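Side-chain contacts in SusD superfamily protein (Parabacteroides distasonis, PDB 3OTN), which probably binds carbohydrate nutrients at the bacterial outer membrane, as a SusD-family protein: residues A[409-414]-A[431-436]; A[273-278]-A[307-312]; A[184-189]-A[227-232]; A[131-136]-A[464-469]. All coordinates share one frame; numbering follows the deposited sequence.

Contact 1 of 4, residues A[409-414]-A[431-436]. With ACT (acetate ion), chain I.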
# COMPACT_ATOMS: atom_id res chain seq x y z
N GLU A 409 -1.98 1.61 21.01
CA GLU A 409 -0.57 2.03 20.79
C GLU A 409 0.01 1.41 19.51
O GLU A 409 0.74 2.09 18.80
CB GLU A 409 0.31 1.69 21.98
CG GLU A 409 1.80 1.98 21.80
CD GLU A 409 2.11 3.45 21.55
OE1 GLU A 409 1.31 4.33 21.93
OE2 GLU A 409 3.19 3.72 21.01
N VAL A 410 -0.33 0.14 19.23
CA VAL A 410 0.08 -0.51 17.95
C VAL A 410 -0.54 0.25 16.77
O VAL A 410 0.15 0.62 15.82
CB VAL A 410 -0.36 -1.99 17.91
CG1 VAL A 410 -0.16 -2.61 16.53
CG2 VAL A 410 0.37 -2.80 19.01
N TRP A 411 -1.83 0.54 16.87
CA TRP A 411 -2.51 1.37 15.89
C TRP A 411 -1.78 2.71 15.74
O TRP A 411 -1.50 3.14 14.61
CB TRP A 411 -3.96 1.60 16.24
CG TRP A 411 -4.86 0.42 16.06
CD1 TRP A 411 -4.60 -0.76 15.36
CD2 TRP A 411 -6.18 0.30 16.56
NE1 TRP A 411 -5.69 -1.58 15.42
CE2 TRP A 411 -6.67 -0.97 16.16
CE3 TRP A 411 -7.00 1.13 17.33
CZ2 TRP A 411 -7.96 -1.41 16.47
CZ3 TRP A 411 -8.30 0.68 17.65
CH2 TRP A 411 -8.75 -0.58 17.23
N ASP A 412 -1.45 3.36 16.87
CA ASP A 412 -0.76 4.64 16.82
C ASP A 412 0.53 4.54 15.98
O ASP A 412 0.77 5.37 15.07
CB ASP A 412 -0.40 5.17 18.21
CG ASP A 412 -1.56 5.93 18.90
OD1 ASP A 412 -2.71 5.99 18.40
OD2 ASP A 412 -1.29 6.47 19.99
N GLN A 413 1.34 3.53 16.27
CA GLN A 413 2.58 3.38 15.53
C GLN A 413 2.35 3.04 14.06
O GLN A 413 3.17 3.42 13.23
CB GLN A 413 3.55 2.40 16.21
CG GLN A 413 3.96 2.82 17.62
CD GLN A 413 4.44 4.26 17.68
OE1 GLN A 413 5.12 4.73 16.77
NE2 GLN A 413 4.08 4.98 18.74
N ARG A 414 1.23 2.39 13.73
CA ARG A 414 0.87 2.19 12.35
C ARG A 414 0.61 3.54 11.67
O ARG A 414 1.08 3.77 10.55
CB ARG A 414 -0.33 1.27 12.21
CG ARG A 414 -0.00 -0.20 12.57
CD ARG A 414 -1.19 -1.12 12.25
NE ARG A 414 -1.34 -1.19 10.81
CZ ARG A 414 -0.59 -1.91 10.00
NH1 ARG A 414 0.34 -2.73 10.47
NH2 ARG A 414 -0.80 -1.84 8.70
N THR A 431 -10.82 -2.08 10.88
CA THR A 431 -11.17 -1.81 12.27
C THR A 431 -12.49 -1.03 12.38
O THR A 431 -13.11 -1.06 13.43
CB THR A 431 -10.07 -0.99 12.98
OG1 THR A 431 -9.90 0.30 12.36
CG2 THR A 431 -8.75 -1.72 12.94
N ARG A 432 -12.90 -0.34 11.31
CA ARG A 432 -14.00 0.67 11.34
C ARG A 432 -13.79 1.69 12.47
O ARG A 432 -14.74 2.10 13.13
CB ARG A 432 -15.39 0.01 11.38
CG ARG A 432 -15.70 -0.63 10.02
CD ARG A 432 -17.07 -1.18 9.89
NE ARG A 432 -17.18 -1.94 8.65
CZ ARG A 432 -18.24 -2.68 8.32
NH1 ARG A 432 -19.28 -2.74 9.14
NH2 ARG A 432 -18.27 -3.37 7.19
N LYS A 433 -12.53 2.08 12.63
CA LYS A 433 -12.11 3.11 13.58
C LYS A 433 -11.22 4.11 12.86
O LYS A 433 -10.39 3.73 12.04
CB LYS A 433 -11.36 2.51 14.78
CG LYS A 433 -12.16 1.51 15.62
CD LYS A 433 -13.08 2.17 16.61
CE LYS A 433 -13.76 1.12 17.49
NZ LYS A 433 -14.77 1.83 18.31
N ILE A 434 -11.37 5.38 13.20
CA ILE A 434 -10.54 6.46 12.69
C ILE A 434 -9.88 7.20 13.88
O ILE A 434 -10.57 7.62 14.84
CB ILE A 434 -11.40 7.45 11.90
CG1 ILE A 434 -11.77 6.82 10.54
CG2 ILE A 434 -10.69 8.79 11.70
CD1 ILE A 434 -12.76 7.68 9.72
N ARG A 435 -8.56 7.34 13.82
CA ARG A 435 -7.86 8.09 14.86
C ARG A 435 -8.16 9.59 14.71
O ARG A 435 -7.92 10.18 13.68
CB ARG A 435 -6.35 7.86 14.77
CG ARG A 435 -5.60 8.32 15.99
CD ARG A 435 -4.09 8.22 15.82
NE ARG A 435 -3.43 8.33 17.11
CZ ARG A 435 -3.15 9.47 17.73
NH1 ARG A 435 -3.44 10.67 17.20
NH2 ARG A 435 -2.55 9.42 18.91
N ASP A 436 -8.70 10.20 15.77
CA ASP A 436 -8.96 11.62 15.79
C ASP A 436 -7.69 12.38 16.15
O ASP A 436 -7.04 12.09 17.15
CB ASP A 436 -10.06 11.96 16.82
CG ASP A 436 -10.35 13.47 16.86
OD1 ASP A 436 -10.82 14.01 15.85
OD2 ASP A 436 -10.10 14.08 17.91
C ACT I . -2.66 13.25 20.19
O ACT I . -2.35 12.59 19.17
OXT ACT I . -3.31 14.28 19.96
CH3 ACT I . -2.31 12.88 21.60
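Asp412 of helix 403-418 and Arg435 of strand 433-435 form the salt bridge that dominates the charged part of the contact. Arg435 NE donates to Asp412 OD1 over 2.8 Å in an almost perfectly straight bond (179°), lying in the guanidinium plane but reaching the oxygen from well above the carboxylate plane. With those two planes 62° apart, the second link, Arg435 NH2 to Asp412 OD2 at 3.4 Å, is weak. Arginine suits this span because its long chain, extended from CG to NE, delivers several N-H groups at once. Beyond Asp412, it grips an acetate, probably from the crystallisation liquor, whose O accepts from NH1 at 3.0 Å and from NH2 at 3.2 Å. A leucine in its place would probably leave Asp412 without its cationic mate, although OD1 would keep its bond to Tyr442, and the acetate without these donors.

The apolar part is simple. Thr431 CG2 rests 3.6 Å from Trp411 CZ2, obliquely to the indole, whose NE1 bonds to Glu369. Threonine does double duty, since OG1 accepts from Lys433 N at 3.2 Å in an ST turn and also bonds to Asp427 O. Lys433 lays its CG near the indole and sends NZ off to Asp444. At this partly exposed surface, charge pairing thus joins strand 433-435 to helix 403-418, while the indole meets the end of helix 424-431, and the guanidinium can still hold an anion.

Contact 2 of 4, residues A[273-278]-A[307-312]. With EDO (1,2-ethanediol), chain O.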
# COMPACT_ATOMS: atom_id res chain seq x y z
N SER A 273 6.61 25.20 -7.02
CA SER A 273 7.55 25.84 -6.08
C SER A 273 8.97 26.10 -6.63
O SER A 273 9.70 26.95 -6.12
CB SER A 273 7.70 24.95 -4.85
OG SER A 273 8.13 23.64 -5.22
N GLY A 274 9.39 25.30 -7.60
CA GLY A 274 10.71 25.44 -8.18
C GLY A 274 11.85 24.90 -7.33
O GLY A 274 13.00 25.26 -7.60
N ILE A 275 11.55 24.01 -6.36
CA ILE A 275 12.59 23.41 -5.51
C ILE A 275 13.35 22.24 -6.15
O ILE A 275 14.31 21.77 -5.57
CB ILE A 275 12.04 22.92 -4.12
CG1 ILE A 275 11.04 21.75 -4.26
CG2 ILE A 275 11.46 24.13 -3.35
CD1 ILE A 275 10.92 20.85 -2.97
N SER A 276 12.88 21.79 -7.32
CA SER A 276 13.34 20.56 -7.96
C SER A 276 13.78 20.73 -9.41
O SER A 276 13.55 21.78 -10.02
CB SER A 276 12.24 19.50 -7.93
OG SER A 276 11.34 19.67 -8.99
N ALA A 277 14.39 19.67 -9.93
CA ALA A 277 14.88 19.56 -11.32
C ALA A 277 13.75 19.18 -12.27
O ALA A 277 13.91 19.27 -13.47
CB ALA A 277 16.01 18.51 -11.43
N TYR A 278 12.63 18.72 -11.72
CA TYR A 278 11.47 18.37 -12.55
C TYR A 278 10.92 19.62 -13.24
O TYR A 278 11.04 20.73 -12.71
CB TYR A 278 10.38 17.75 -11.69
CG TYR A 278 10.76 16.41 -11.11
CD1 TYR A 278 10.70 15.25 -11.89
CD2 TYR A 278 11.16 16.29 -9.78
CE1 TYR A 278 11.06 14.00 -11.36
CE2 TYR A 278 11.51 15.05 -9.23
CZ TYR A 278 11.46 13.90 -10.03
OH TYR A 278 11.80 12.66 -9.47
N TYR A 307 10.20 12.78 8.29
CA TYR A 307 9.04 12.47 7.47
C TYR A 307 8.46 13.69 6.77
O TYR A 307 7.78 13.55 5.73
CB TYR A 307 7.98 11.79 8.32
CG TYR A 307 8.12 10.29 8.50
CD1 TYR A 307 9.24 9.57 8.07
CD2 TYR A 307 7.10 9.58 9.13
CE1 TYR A 307 9.31 8.19 8.21
CE2 TYR A 307 7.16 8.19 9.26
CZ TYR A 307 8.27 7.50 8.82
OH TYR A 307 8.35 6.14 8.98
N PHE A 308 8.70 14.87 7.34
CA PHE A 308 8.14 16.12 6.84
C PHE A 308 9.23 17.15 6.64
O PHE A 308 10.31 17.07 7.26
CB PHE A 308 7.04 16.65 7.79
CG PHE A 308 5.99 15.62 8.09
CD1 PHE A 308 5.13 15.19 7.10
CD2 PHE A 308 5.93 15.00 9.35
CE1 PHE A 308 4.18 14.21 7.37
CE2 PHE A 308 5.02 14.01 9.62
CZ PHE A 308 4.13 13.61 8.64
N PHE A 309 8.94 18.13 5.78
CA PHE A 309 9.79 19.31 5.60
C PHE A 309 8.97 20.57 5.38
O PHE A 309 7.79 20.51 5.08
CB PHE A 309 10.90 19.11 4.54
CG PHE A 309 10.45 19.13 3.09
CD1 PHE A 309 9.44 18.30 2.61
CD2 PHE A 309 11.16 19.91 2.15
CE1 PHE A 309 9.09 18.28 1.24
CE2 PHE A 309 10.82 19.90 0.79
CZ PHE A 309 9.79 19.08 0.32
N THR A 310 9.62 21.70 5.65
CA THR A 310 8.97 23.02 5.67
C THR A 310 9.80 24.10 4.98
O THR A 310 9.35 25.23 4.82
CB THR A 310 8.74 23.48 7.12
OG1 THR A 310 10.01 23.60 7.76
CG2 THR A 310 7.89 22.52 7.90
N ASN A 311 11.05 23.79 4.63
CA ASN A 311 11.88 24.67 3.85
C ASN A 311 12.81 23.87 2.92
O ASN A 311 13.09 22.68 3.15
CB ASN A 311 12.67 25.61 4.78
CG ASN A 311 13.75 24.88 5.56
OD1 ASN A 311 14.68 24.32 4.99
ND2 ASN A 311 13.64 24.89 6.88
N TYR A 312 13.27 24.52 1.86
CA TYR A 312 14.24 23.93 0.93
C TYR A 312 14.94 25.08 0.22
O TYR A 312 15.02 26.17 0.78
CB TYR A 312 13.57 22.90 -0.02
CG TYR A 312 14.52 21.80 -0.47
CD1 TYR A 312 14.96 20.82 0.42
CD2 TYR A 312 15.00 21.76 -1.78
CE1 TYR A 312 15.89 19.82 0.02
CE2 TYR A 312 15.92 20.77 -2.18
CZ TYR A 312 16.34 19.81 -1.28
OH TYR A 312 17.24 18.86 -1.70
C1 EDO O . 10.82 27.49 7.87
O1 EDO O . 11.51 26.27 8.13
C2 EDO O . 9.89 27.81 9.05
O2 EDO O . 8.79 26.91 9.03
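Two rings, Phe309 and Tyr312, receive the side chain of Ile275, and each does so differently. The Phe309 ring is met at its edge, close to the ring plane: Ile275 CD1 lies 3.9 Å from Phe309 CE2 and is equally near its CZ, the two side chains arriving from opposite directions. Tyr312 crosses the isoleucine at about a right angle, and its ring is approached obliquely, Tyr312 CD2 lying 3.9 Å from Ile275 CB. The backbone joins in, with Ile275 O also 3.9 Å from Tyr312 CD2. Ile275 CG2 stands 4.1 Å from Tyr312 CB.

A branched isoleucine suits the place because its two arms serve different partners. CG1 sits between the backbone N and carbonyl carbon (chi1 66°), carrying CD1 to the phenylalanine, while CG2 stays with the tyrosine. The contact is purely van der Waals in character.

Where the chain turns a corner at Thr310, polar residues take over. Asn311 ND2 donates to O1 of an ethanediol, probably from the crystallisation liquor, at 2.8 Å and nearly straight (177°), and that same O1 bonds to Thr310 OG1 at 3.1 Å.

Strand 308-312 is the middle member of an antiparallel three-stranded sheet, and the loop residue Ile275 also touches Met329 and Leu331 of its neighbour 329-331. The hydroxyl of Tyr312 reaches Asp346 and Gln342, linking the end of this strand, past the corner at Thr310, to helix 342-348.

Contact 3 of 4, residues A[184-189]-A[227-232]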
# COMPACT_ATOMS: atom_id res chain seq x y z
N ARG A 184 11.89 -10.15 -6.94
CA ARG A 184 10.96 -11.29 -7.23
C ARG A 184 10.15 -11.63 -5.97
O ARG A 184 10.55 -11.27 -4.86
CB ARG A 184 11.73 -12.50 -7.72
CG ARG A 184 12.53 -12.16 -8.99
CD ARG A 184 12.86 -13.35 -9.77
NE ARG A 184 11.67 -13.95 -10.39
CZ ARG A 184 11.12 -13.60 -11.55
NH1 ARG A 184 11.59 -12.59 -12.30
NH2 ARG A 184 10.08 -14.29 -12.00
N VAL A 185 8.99 -12.23 -6.17
CA VAL A 185 8.19 -12.78 -5.08
C VAL A 185 9.05 -13.81 -4.29
O VAL A 185 9.84 -14.54 -4.87
CB VAL A 185 6.90 -13.44 -5.64
CG1 VAL A 185 6.15 -14.18 -4.56
CG2 VAL A 185 6.04 -12.35 -6.32
N SER A 186 8.92 -13.82 -2.97
CA SER A 186 9.66 -14.72 -2.08
C SER A 186 8.68 -15.26 -1.06
O SER A 186 7.57 -14.76 -0.96
CB SER A 186 10.73 -13.93 -1.33
OG SER A 186 10.14 -12.89 -0.53
N MSE A 187 9.10 -16.24 -0.27
CA MSE A 187 8.21 -16.74 0.79
C MSE A 187 7.93 -15.65 1.81
O MSE A 187 6.83 -15.60 2.37
CB MSE A 187 8.80 -17.96 1.47
CG MSE A 187 7.79 -18.68 2.31
SE MSE A 187 6.57 -19.55 1.09
CE MSE A 187 7.72 -20.99 0.50
N GLY A 188 8.88 -14.75 2.04
CA GLY A 188 8.61 -13.62 2.93
C GLY A 188 7.43 -12.75 2.45
O GLY A 188 6.62 -12.31 3.25
N ALA A 189 7.35 -12.52 1.14
CA ALA A 189 6.25 -11.80 0.54
C ALA A 189 4.93 -12.55 0.74
O ALA A 189 3.92 -11.94 1.10
CB ALA A 189 6.52 -11.53 -1.01
N ASN A 227 14.95 -14.23 10.24
CA ASN A 227 16.19 -13.42 10.29
C ASN A 227 16.65 -12.94 8.91
O ASN A 227 17.79 -12.59 8.75
CB ASN A 227 17.37 -14.17 10.97
CG ASN A 227 17.09 -14.59 12.38
OD1 ASN A 227 16.60 -13.81 13.18
ND2 ASN A 227 17.46 -15.82 12.71
N GLU A 228 15.77 -12.90 7.93
CA GLU A 228 16.08 -12.45 6.58
C GLU A 228 15.82 -10.96 6.39
O GLU A 228 16.09 -10.45 5.31
CB GLU A 228 15.18 -13.16 5.59
CG GLU A 228 15.28 -14.67 5.67
CD GLU A 228 16.24 -15.27 4.69
OE1 GLU A 228 17.05 -14.53 4.10
OE2 GLU A 228 16.16 -16.50 4.51
N TYR A 229 15.19 -10.31 7.38
CA TYR A 229 14.86 -8.87 7.30
C TYR A 229 15.28 -8.24 8.63
O TYR A 229 15.26 -8.88 9.68
CB TYR A 229 13.35 -8.64 7.06
CG TYR A 229 12.83 -9.38 5.83
CD1 TYR A 229 13.07 -8.89 4.57
CD2 TYR A 229 12.21 -10.62 5.95
CE1 TYR A 229 12.66 -9.58 3.42
CE2 TYR A 229 11.77 -11.32 4.82
CZ TYR A 229 12.01 -10.80 3.56
OH TYR A 229 11.58 -11.44 2.43
N THR A 230 15.65 -6.96 8.55
CA THR A 230 16.10 -6.19 9.70
C THR A 230 15.46 -4.82 9.61
O THR A 230 15.16 -4.35 8.51
CB THR A 230 17.64 -6.01 9.71
OG1 THR A 230 18.06 -5.56 8.42
CG2 THR A 230 18.35 -7.32 10.00
N LEU A 231 15.21 -4.21 10.76
CA LEU A 231 14.68 -2.86 10.81
C LEU A 231 15.76 -1.84 10.38
O LEU A 231 16.92 -1.98 10.73
CB LEU A 231 14.20 -2.54 12.23
CG LEU A 231 12.89 -3.17 12.71
CD1 LEU A 231 12.65 -2.80 14.20
CD2 LEU A 231 11.71 -2.74 11.85
N PHE A 232 15.36 -0.84 9.61
CA PHE A 232 16.24 0.30 9.32
C PHE A 232 16.46 1.07 10.61
O PHE A 232 15.56 1.18 11.44
CB PHE A 232 15.60 1.27 8.30
CG PHE A 232 15.44 0.69 6.93
CD1 PHE A 232 16.50 0.06 6.30
CD2 PHE A 232 14.23 0.82 6.25
CE1 PHE A 232 16.36 -0.48 5.00
CE2 PHE A 232 14.09 0.28 4.95
CZ PHE A 232 15.15 -0.36 4.35
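Ser186 meets Tyr229 just before helix 187-202 begins. Its OG lies 3.6 Å from Tyr229 OH, too far to count as a hydrogen bond, so the two hydroxyls merely adjoin. The serine oxygen has work of its own: placed between the backbone N and the carbonyl carbon (chi1 60°), it turns back over the first helical turn and accepts from Ala189 N at 3.3 Å. This is a classic N-cap, for which a short hydroxyl side chain is well suited, and OG is also weakly bonded to Phe178 O. Replacing the serine by alanine removes OG, which is likely to leave the amide of Ala189 without its cap and the Tyr229 hydroxyl without this polar neighbour.

The capped helix belongs to the largely helical, probably TPR-like part of the SusD fold. Helix 210-225 follows it, and Tyr229 sits in the loop beyond, its long flat ring spanning the distance back to the helix start.

Next comes Gly188, whose CA is 3.7 Å from Tyr229 OH. Any CB at this position would fall about 2.2 Å from that hydroxyl oxygen, a clash, which explains why only a bare backbone fits. Ala189 then turns its methyl to Phe120 of helix 108-133 and to strand 249-253, whose Ile250 also touches Tyr229.

Contact 4 of 4, residues A[131-136]-A[464-469]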
# COMPACT_ATOMS: atom_id res chain seq x y z
N ARG A 131 -10.80 -5.20 -1.03
CA ARG A 131 -10.72 -4.15 0.00
C ARG A 131 -11.22 -2.79 -0.49
O ARG A 131 -11.84 -2.07 0.27
CB ARG A 131 -9.29 -4.01 0.53
CG ARG A 131 -8.90 -5.18 1.44
CD ARG A 131 -7.54 -5.01 2.04
NE ARG A 131 -6.50 -5.01 1.02
CZ ARG A 131 -5.24 -4.69 1.24
NH1 ARG A 131 -4.82 -4.34 2.45
NH2 ARG A 131 -4.38 -4.74 0.23
N ILE A 132 -10.97 -2.51 -1.76
CA ILE A 132 -11.34 -1.25 -2.40
C ILE A 132 -12.81 -1.23 -2.79
O ILE A 132 -13.50 -0.25 -2.49
CB ILE A 132 -10.43 -0.97 -3.67
CG1 ILE A 132 -8.99 -0.74 -3.22
CG2 ILE A 132 -10.93 0.28 -4.48
CD1 ILE A 132 -7.93 -0.70 -4.36
N PHE A 133 -13.27 -2.31 -3.45
CA PHE A 133 -14.58 -2.36 -4.08
C PHE A 133 -15.57 -3.31 -3.47
O PHE A 133 -16.74 -3.27 -3.87
CB PHE A 133 -14.42 -2.78 -5.56
CG PHE A 133 -13.55 -1.85 -6.37
CD1 PHE A 133 -14.05 -0.62 -6.79
CD2 PHE A 133 -12.28 -2.23 -6.76
CE1 PHE A 133 -13.27 0.25 -7.54
CE2 PHE A 133 -11.49 -1.37 -7.52
CZ PHE A 133 -11.98 -0.14 -7.91
N GLY A 134 -15.14 -4.20 -2.58
CA GLY A 134 -16.05 -5.14 -1.95
C GLY A 134 -16.26 -6.34 -2.85
O GLY A 134 -15.29 -6.93 -3.31
N ASP A 135 -17.51 -6.72 -3.08
CA ASP A 135 -17.82 -7.84 -3.96
C ASP A 135 -17.25 -7.55 -5.36
O ASP A 135 -17.42 -6.46 -5.85
CB ASP A 135 -19.34 -8.03 -4.08
CG ASP A 135 -20.00 -8.53 -2.79
OD1 ASP A 135 -19.34 -8.72 -1.76
OD2 ASP A 135 -21.23 -8.72 -2.82
N VAL A 136 -16.60 -8.52 -5.97
CA VAL A 136 -16.03 -8.38 -7.32
C VAL A 136 -16.16 -9.70 -8.06
O VAL A 136 -16.35 -10.75 -7.41
CB VAL A 136 -14.57 -7.93 -7.29
CG1 VAL A 136 -14.47 -6.54 -6.68
CG2 VAL A 136 -13.69 -8.95 -6.53
N PRO A 464 -16.80 3.19 -5.35
CA PRO A 464 -17.77 2.74 -6.33
C PRO A 464 -17.15 1.88 -7.41
O PRO A 464 -15.95 2.03 -7.74
CB PRO A 464 -18.27 4.06 -6.98
CG PRO A 464 -17.56 5.14 -6.36
CD PRO A 464 -16.47 4.62 -5.52
N ILE A 465 -17.97 1.03 -8.00
CA ILE A 465 -17.59 0.32 -9.21
C ILE A 465 -17.62 1.41 -10.28
O ILE A 465 -18.56 2.17 -10.32
CB ILE A 465 -18.58 -0.79 -9.56
CG1 ILE A 465 -18.83 -1.74 -8.37
CG2 ILE A 465 -18.10 -1.56 -10.79
CD1 ILE A 465 -17.56 -2.28 -7.67
N PRO A 466 -16.58 1.51 -11.12
CA PRO A 466 -16.53 2.56 -12.17
C PRO A 466 -17.67 2.51 -13.15
O PRO A 466 -18.06 1.43 -13.61
CB PRO A 466 -15.24 2.23 -12.93
CG PRO A 466 -14.41 1.52 -12.02
CD PRO A 466 -15.32 0.74 -11.09
N LEU A 467 -18.17 3.69 -13.51
CA LEU A 467 -19.24 3.82 -14.44
C LEU A 467 -18.90 3.13 -15.75
O LEU A 467 -19.74 2.43 -16.27
CB LEU A 467 -19.56 5.29 -14.73
CG LEU A 467 -20.75 5.54 -15.68
CD1 LEU A 467 -22.02 4.86 -15.18
CD2 LEU A 467 -20.97 7.06 -15.88
N SER A 468 -17.66 3.28 -16.25
CA SER A 468 -17.30 2.63 -17.50
C SER A 468 -17.52 1.10 -17.48
O SER A 468 -18.00 0.51 -18.46
CB SER A 468 -15.84 2.93 -17.88
OG SER A 468 -14.97 2.46 -16.89
N GLU A 469 -17.14 0.47 -16.38
CA GLU A 469 -17.29 -0.97 -16.19
C GLU A 469 -18.75 -1.39 -16.13
O GLU A 469 -19.13 -2.37 -16.78
CB GLU A 469 -16.58 -1.42 -14.93
CG GLU A 469 -15.06 -1.24 -15.00
CD GLU A 469 -14.40 -2.08 -16.11
OE1 GLU A 469 -14.88 -3.21 -16.44
OE2 GLU A 469 -13.38 -1.62 -16.63
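Phe133 and Pro464 bring the two backbones closest, their CA atoms 6.4 Å apart, where helix 108-133 runs out and the chain approaches helix 467-472. Gly134, the first residue to leave the helix, has positive phi with psi near -131°, a conformation few other residues tolerate. On the other side Pro466 occupies the N-cap position, and a proline is at ease there because the start of a helix does not need its missing N-H.

The Phe133 ring carries the contact. Its edge faces the carbonyl of Pro464, with CE1 3.2 Å from Pro464 O and the oxygen near the ring plane, so the faintly positive ring hydrogens would meet a partial negative charge. Over one face, above the centre, stands CG2 of Ile132, 3.4 Å from the ring plane.

The contact joins parts of the SusD fold more than 300 residues apart, the N-terminal helical region and the C-terminal RagB/SusD part. Trp83 of helix 79-100 also packs edge-to-face with Phe133, while Asn479 bonds to the Phe133 carbonyl.

With chi1 -52° and chi2 -50°, the flexible aliphatic chain of Ile465 folds round so that CD1 reaches Phe133 CB at 3.8 Å. Pro466 crosses the phenylalanine at about a right angle, its CD 4.1 Å from Phe133 CE1.

In the fold
Contact 4 spans the longest stretch of chain, and the other three all fall within it, following one another in the order 3, 2, 1. None touches another: the centres of contacts 1 and 3 are about 25 Å apart, and those of contacts 2 and 4 about 36 Å. Contacts 1 and 2 approach most nearly, to about 7 Å between nearest atoms, and all their segments belong to the SusD-family part of the chain. Contacts 3 and 4 lie on opposite sides of the chain's centre. The bound acetate and ethanediol, at contacts 1 and 2 respectively, probably come from the crystallisation liquor and do not by themselves locate a carbohydrate site.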